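Carbohydrate binding family 6 (Clostridium thermocellum, PDB 5A8C) hydrolyses alpha-L-arabinofuranosidic linkages, probably releasing terminal arabinofuranose, as a family 43 glycoside hydrolase built on a five-bladed beta-propeller. Local coordinates at residues G125-D130 with G134-P139; E87-K92 with L115-G120. One frame throughout, in Å; residues are numbered along the deposited sequence.

Contact 1. Residues G125-D130 with G134-P139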
loop_
_atom_site.group_PDB
_atom_site.type_symbol
_atom_site.label_atom_id
_atom_site.label_comp_id
_atom_site.label_asym_id
_atom_site.label_seq_id
_atom_site.Cartn_x
_atom_site.Cartn_y
_atom_site.Cartn_z
ATOM N N GLY A 125 -2.385 -12.664 2.409
ATOM C CA GLY A 125 -1.249 -13.542 2.275
ATOM C C GLY A 125 0.101 -12.868 2.436
ATOM O O GLY A 125 0.203 -11.639 2.519
ATOM N N VAL A 126 1.113 -13.717 2.467
ATOM C CA VAL A 126 2.515 -13.284 2.441
ATOM C C VAL A 126 3.268 -14.123 1.441
ATOM O O VAL A 126 3.174 -15.342 1.407
ATOM C CB VAL A 126 3.176 -13.390 3.825
ATOM C CG1 VAL A 126 3.122 -14.817 4.396
ATOM C CG2 VAL A 126 4.619 -12.874 3.770
ATOM N N ALA A 127 4.032 -13.451 0.574
ATOM C CA ALA A 127 4.930 -14.124 -0.361
ATOM C C ALA A 127 6.351 -13.662 -0.101
ATOM O O ALA A 127 6.589 -12.541 0.362
ATOM C CB ALA A 127 4.506 -13.832 -1.787
ATOM N N VAL A 128 7.314 -14.553 -0.350
ATOM C CA VAL A 128 8.685 -14.343 0.080
ATOM C C VAL A 128 9.612 -14.547 -1.112
ATOM O O VAL A 128 9.403 -15.429 -1.936
ATOM C CB VAL A 128 9.046 -15.343 1.224
ATOM C CG1 VAL A 128 10.427 -15.077 1.801
ATOM C CG2 VAL A 128 7.995 -15.295 2.337
ATOM N N SER A 129 10.704 -13.787 -1.107
ATOM C CA SER A 129 11.797 -13.992 -2.068
ATOM C C SER A 129 13.091 -13.546 -1.448
ATOM O O SER A 129 13.139 -12.646 -0.639
ATOM C CB SER A 129 11.560 -13.177 -3.344
ATOM O OG SER A 129 12.563 -13.486 -4.336
ATOM N N ASP A 130 14.193 -14.144 -1.920
ATOM C CA ASP A 130 15.524 -13.607 -1.583
ATOM C C ASP A 130 15.924 -12.432 -2.465
ATOM O O ASP A 130 16.906 -11.791 -2.182
ATOM C CB ASP A 130 16.597 -14.693 -1.736
ATOM C CG ASP A 130 16.464 -15.840 -0.824
ATOM O OD1 ASP A 130 15.884 -15.760 0.213
ATOM O OD2 ASP A 130 17.122 -16.867 -1.139
ATOM N N GLY A 134 11.845 -11.133 -7.188
ATOM C CA GLY A 134 11.203 -12.426 -7.192
ATOM C C GLY A 134 12.028 -13.486 -7.852
ATOM O O GLY A 134 13.227 -13.306 -8.089
ATOM N N PRO A 135 11.420 -14.594 -8.173
ATOM C CA PRO A 135 10.028 -14.930 -7.950
ATOM C C PRO A 135 9.602 -14.887 -6.488
ATOM O O PRO A 135 10.425 -15.308 -5.644
ATOM C CB PRO A 135 10.009 -16.404 -8.430
ATOM C CG PRO A 135 11.212 -16.550 -9.301
ATOM C CD PRO A 135 12.226 -15.719 -8.675
ATOM N N PHE A 136 8.428 -14.322 -6.179
ATOM C CA PHE A 136 7.870 -14.431 -4.852
ATOM C C PHE A 136 6.975 -15.618 -4.762
ATOM O O PHE A 136 6.171 -15.878 -5.655
ATOM C CB PHE A 136 7.100 -13.168 -4.497
ATOM C CG PHE A 136 7.958 -11.941 -4.215
ATOM C CD1 PHE A 136 8.487 -11.145 -5.215
ATOM C CD2 PHE A 136 8.249 -11.603 -2.902
ATOM C CE1 PHE A 136 9.252 -10.058 -4.927
ATOM C CE2 PHE A 136 9.015 -10.500 -2.599
ATOM C CZ PHE A 136 9.537 -9.722 -3.617
ATOM N N LYS A 137 7.032 -16.340 -3.622
ATOM C CA LYS A 137 6.214 -17.523 -3.401
ATOM C C LYS A 137 5.618 -17.453 -2.014
ATOM O O LYS A 137 6.324 -17.176 -1.032
ATOM C CB LYS A 137 7.027 -18.803 -3.544
ATOM C CG LYS A 137 7.580 -19.078 -4.937
ATOM C CD LYS A 137 6.494 -19.424 -5.928
ATOM C CE LYS A 137 7.050 -19.795 -7.291
ATOM N NZ LYS A 137 5.948 -20.241 -8.189
ATOM N N ASP A 138 4.318 -17.720 -1.901
ATOM C CA ASP A 138 3.651 -17.789 -0.597
ATOM C C ASP A 138 3.865 -19.177 -0.021
ATOM O O ASP A 138 3.483 -20.162 -0.644
ATOM C CB ASP A 138 2.167 -17.429 -0.758
ATOM C CG ASP A 138 1.364 -17.499 0.524
ATOM O OD1 ASP A 138 1.754 -18.196 1.455
ATOM O OD2 ASP A 138 0.340 -16.731 0.584
ATOM N N PRO A 139 4.550 -19.272 1.127
ATOM C CA PRO A 139 4.895 -20.602 1.695
ATOM C C PRO A 139 3.771 -21.274 2.441
ATOM O O PRO A 139 3.953 -22.420 2.853
ATOM C CB PRO A 139 6.020 -20.256 2.650
ATOM C CG PRO A 139 5.633 -18.877 3.178
ATOM C CD PRO A 139 5.026 -18.162 1.973
HETATM O O HOH W 1 -0.591 -16.545 3.270
#
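Val128 and Lys137 form a single antiparallel, hydrogen-bonded bridge, by which the irregular segment 134-139 folds back along strand 124-129, an outermost strand of a three-stranded sheet in the propeller. The bridge is reciprocal: Val128 N donates to Lys137 O (2.9 Å), and Lys137 N donates to Val128 O (3.0 Å, 161° at the hydrogen). The first donor stands 52° out of the plane of the Lys137 carbonyl, off its lone pairs. Toward the turn, Ser129 CB sits over the centre of the Phe136 ring, 3.7 Å from its centroid, a CH-pi contact on one face, while Ala127 CB packs on Phe136 CB (3.8 Å). With OG anti to the backbone N (chi1 -174°), Ser129 brings its hydroxyl beside Pro135 O, and OG also accepts from Ser131 N; its own proton may go to Pro135 O, though another acceptor lies within reach. At the far end Val126 O lies above the flat carboxylate of Asp138, 3.0 Å from CG, and also takes a CA-H...O contact from Asp138. OD2 of that carboxylate accepts from Tyr117 and Trp97 and from a water, which reaches Val126 N weakly; OD1 accepts from Leu140 N. The carbonyl oxygen of Val126 thus rests on the carboxylate's face with no proton between the two acceptors, and the several donors around the buried carboxylate fix its rotation and probably stabilise its negative charge.

Contact 2. Residues E87-K92 with L115-G120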
loop_
_atom_site.group_PDB
_atom_site.type_symbol
_atom_site.label_atom_id
_atom_site.label_comp_id
_atom_site.label_asym_id
_atom_site.label_seq_id
_atom_site.Cartn_x
_atom_site.Cartn_y
_atom_site.Cartn_z
ATOM N N GLU A 87 5.891 -8.606 -13.631
ATOM C CA GLU A 87 5.056 -9.049 -12.554
ATOM C C GLU A 87 5.823 -10.082 -11.765
ATOM O O GLU A 87 6.171 -11.122 -12.263
ATOM C CB GLU A 87 3.678 -9.508 -13.030
ATOM C CG GLU A 87 2.693 -8.350 -13.288
ATOM C CD GLU A 87 3.103 -7.508 -14.464
ATOM O OE1 GLU A 87 3.081 -8.048 -15.595
ATOM O OE2 GLU A 87 3.415 -6.330 -14.293
ATOM N N VAL A 88 6.066 -9.781 -10.486
ATOM C CA VAL A 88 6.949 -10.533 -9.610
ATOM C C VAL A 88 6.234 -11.515 -8.696
ATOM O O VAL A 88 6.890 -12.324 -8.069
ATOM C CB VAL A 88 7.835 -9.563 -8.778
ATOM C CG1 VAL A 88 8.683 -8.703 -9.690
ATOM C CG2 VAL A 88 6.983 -8.709 -7.816
ATOM N N PHE A 89 4.898 -11.463 -8.691
ATOM C CA PHE A 89 4.073 -12.366 -7.921
ATOM C C PHE A 89 2.768 -12.495 -8.659
ATOM O O PHE A 89 2.173 -11.492 -9.014
ATOM C CB PHE A 89 3.794 -11.850 -6.477
ATOM C CG PHE A 89 2.905 -12.710 -5.660
ATOM C CD1 PHE A 89 3.322 -13.968 -5.241
ATOM C CD2 PHE A 89 1.614 -12.314 -5.371
ATOM C CE1 PHE A 89 2.488 -14.771 -4.499
ATOM C CE2 PHE A 89 0.778 -13.118 -4.609
ATOM C CZ PHE A 89 1.213 -14.346 -4.200
ATOM N N ASN A 90 2.270 -13.752 -8.773
ATOM C CA ASN A 90 0.987 -14.045 -9.372
ATOM C C ASN A 90 0.264 -14.960 -8.404
ATOM O O ASN A 90 0.797 -16.006 -8.104
ATOM C CB ASN A 90 1.183 -14.691 -10.763
ATOM C CG ASN A 90 -0.104 -15.126 -11.394
ATOM O OD1 ASN A 90 -0.789 -16.002 -10.885
ATOM N ND2 ASN A 90 -0.466 -14.493 -12.477
ATOM N N ALA A 91 -0.886 -14.556 -7.897
ATOM C CA ALA A 91 -1.502 -15.329 -6.808
ATOM C C ALA A 91 -1.797 -16.762 -7.183
ATOM O O ALA A 91 -1.534 -17.677 -6.409
ATOM C CB ALA A 91 -2.721 -14.616 -6.300
ATOM N N LYS A 92 -2.352 -16.992 -8.364
ATOM C CA LYS A 92 -2.676 -18.380 -8.756
ATOM C C LYS A 92 -1.446 -19.239 -8.975
ATOM O O LYS A 92 -1.445 -20.415 -8.682
ATOM C CB LYS A 92 -3.541 -18.391 -9.978
ATOM C CG LYS A 92 -4.975 -17.973 -9.739
ATOM C CD LYS A 92 -5.849 -18.086 -10.951
ATOM C CE LYS A 92 -7.298 -17.687 -10.721
ATOM N NZ LYS A 92 -8.155 -18.087 -11.865
ATOM N N LEU A 115 6.274 -9.801 0.813
ATOM C CA LEU A 115 5.282 -9.111 0.013
ATOM C C LEU A 115 3.907 -9.589 0.464
ATOM O O LEU A 115 3.518 -10.705 0.179
ATOM C CB LEU A 115 5.553 -9.448 -1.454
ATOM C CG LEU A 115 4.724 -8.740 -2.496
ATOM C CD1 LEU A 115 5.047 -7.239 -2.530
ATOM C CD2 LEU A 115 5.025 -9.326 -3.894
ATOM N N TYR A 116 3.211 -8.730 1.179
ATOM C CA TYR A 116 1.877 -9.064 1.707
ATOM C C TYR A 116 0.837 -8.599 0.720
ATOM O O TYR A 116 1.064 -7.598 0.012
ATOM C CB TYR A 116 1.673 -8.400 3.094
ATOM C CG TYR A 116 2.727 -8.818 4.056
ATOM C CD1 TYR A 116 3.929 -8.140 4.162
ATOM C CD2 TYR A 116 2.515 -9.919 4.900
ATOM C CE1 TYR A 116 4.944 -8.562 5.012
ATOM C CE2 TYR A 116 3.513 -10.328 5.768
ATOM C CZ TYR A 116 4.710 -9.674 5.827
ATOM O OH TYR A 116 5.727 -10.076 6.637
ATOM N N TYR A 117 -0.288 -9.288 0.630
ATOM C CA TYR A 117 -1.264 -8.987 -0.406
ATOM C C TYR A 117 -2.629 -9.412 0.042
ATOM O O TYR A 117 -2.818 -10.319 0.862
ATOM C CB TYR A 117 -0.893 -9.729 -1.719
ATOM C CG TYR A 117 -0.876 -11.237 -1.602
ATOM C CD1 TYR A 117 0.250 -11.914 -1.143
ATOM C CD2 TYR A 117 -1.979 -11.992 -1.984
ATOM C CE1 TYR A 117 0.249 -13.307 -1.014
ATOM C CE2 TYR A 117 -1.977 -13.371 -1.871
ATOM C CZ TYR A 117 -0.873 -14.046 -1.390
ATOM O OH TYR A 117 -0.908 -15.415 -1.356
ATOM N N GLY A 118 -3.658 -8.732 -0.500
ATOM C CA GLY A 118 -5.045 -9.101 -0.192
ATOM C C GLY A 118 -5.626 -9.977 -1.263
ATOM O O GLY A 118 -5.661 -9.598 -2.451
ATOM N N ASN A 119 -6.140 -11.140 -0.880
ATOM C CA ASN A 119 -6.888 -12.013 -1.790
ATOM C C ASN A 119 -8.330 -11.533 -1.955
ATOM O O ASN A 119 -9.269 -12.262 -1.671
ATOM C CB ASN A 119 -6.835 -13.456 -1.303
ATOM C CG ASN A 119 -7.506 -14.442 -2.254
ATOM O OD1 ASN A 119 -7.330 -14.327 -3.476
ATOM N ND2 ASN A 119 -8.191 -15.401 -1.726
ATOM N N GLY A 120 -8.513 -10.261 -2.354
ATOM C CA GLY A 120 -9.821 -9.790 -2.709
ATOM C C GLY A 120 -10.801 -9.689 -1.564
ATOM O O GLY A 120 -12.012 -9.733 -1.818
#
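Phe89 presses the far end of its ring onto one face of Tyr117. Its CE2 stands 3.5 Å above the centre of the Tyr117 ring, and Phe89 CZ lies 3.5 Å from Tyr117 CE1, over the hydroxyl-bearing half. The planes are inclined at 46°, with centroids 4.6 Å apart, an oblique aromatic pair that is neither a parallel stack nor a T. The two side chains cross at about a right angle; CE2 and CZ of Phe89 do the touching, and the face of Tyr117 receives them. Nearer the backbone of Phe89, the CD2 methyl of Leu115 meets Phe89 CB at 3.8 Å and reaches Val88 CG2 more loosely, at 4.4 Å. All four side chains are buried, and the contact between the segments is entirely apolar.

One torsion sets up the meeting: Phe89 carries CG anti to its backbone N (chi1 178°), extending the ring across the gap between the strands. Leu115 O lies in plane at the edge of the Tyr117 ring. On the Phe89 side, Ala91 N sits over a ring face, offset toward the rim. Just before Ala91, Asn90 caps the helix that begins there, its OD1 accepting from Arg93 N.

Farther out, Tyr52 touches both Val88 and Leu115, and Pro104 and Ile106 of strand 104-109 also pack on Leu115. Strand 83-90 is at the edge of a four-stranded sheet and strand 112-118 central in a three-stranded one; the axes of their parts 87-90 and 115-118 approach to 10.1 Å, with N-to-C directions 56° apart. The contact is thus packing between two sheets of the propeller, beside short helix 91-94.

Contacts 1 and 2 have centres about 9 Å apart and share one sheet, since strands 112-118 and 124-129 are neighbours in it; Leu115 N and Ala127 O, 2.8 Å apart, are probably hydrogen-bonded. Segment 134-139 is also tied to strand 83-90 by a backbone hydrogen bond between Phe136 and Val88, and Phe136 O lies 3.5 Å from Phe89 CD1, so it bridges the two sheets that contact 2 packs together. The polar tie is Tyr117 OH to Asp138 OD2, 2.7 Å, which holds the hydroxyl of the ring that Phe89 covers. Neither contact reaches the bound calcium ion: it is about 10 Å from the Tyr117 side chain and farther, about 13 Å, from Gly125.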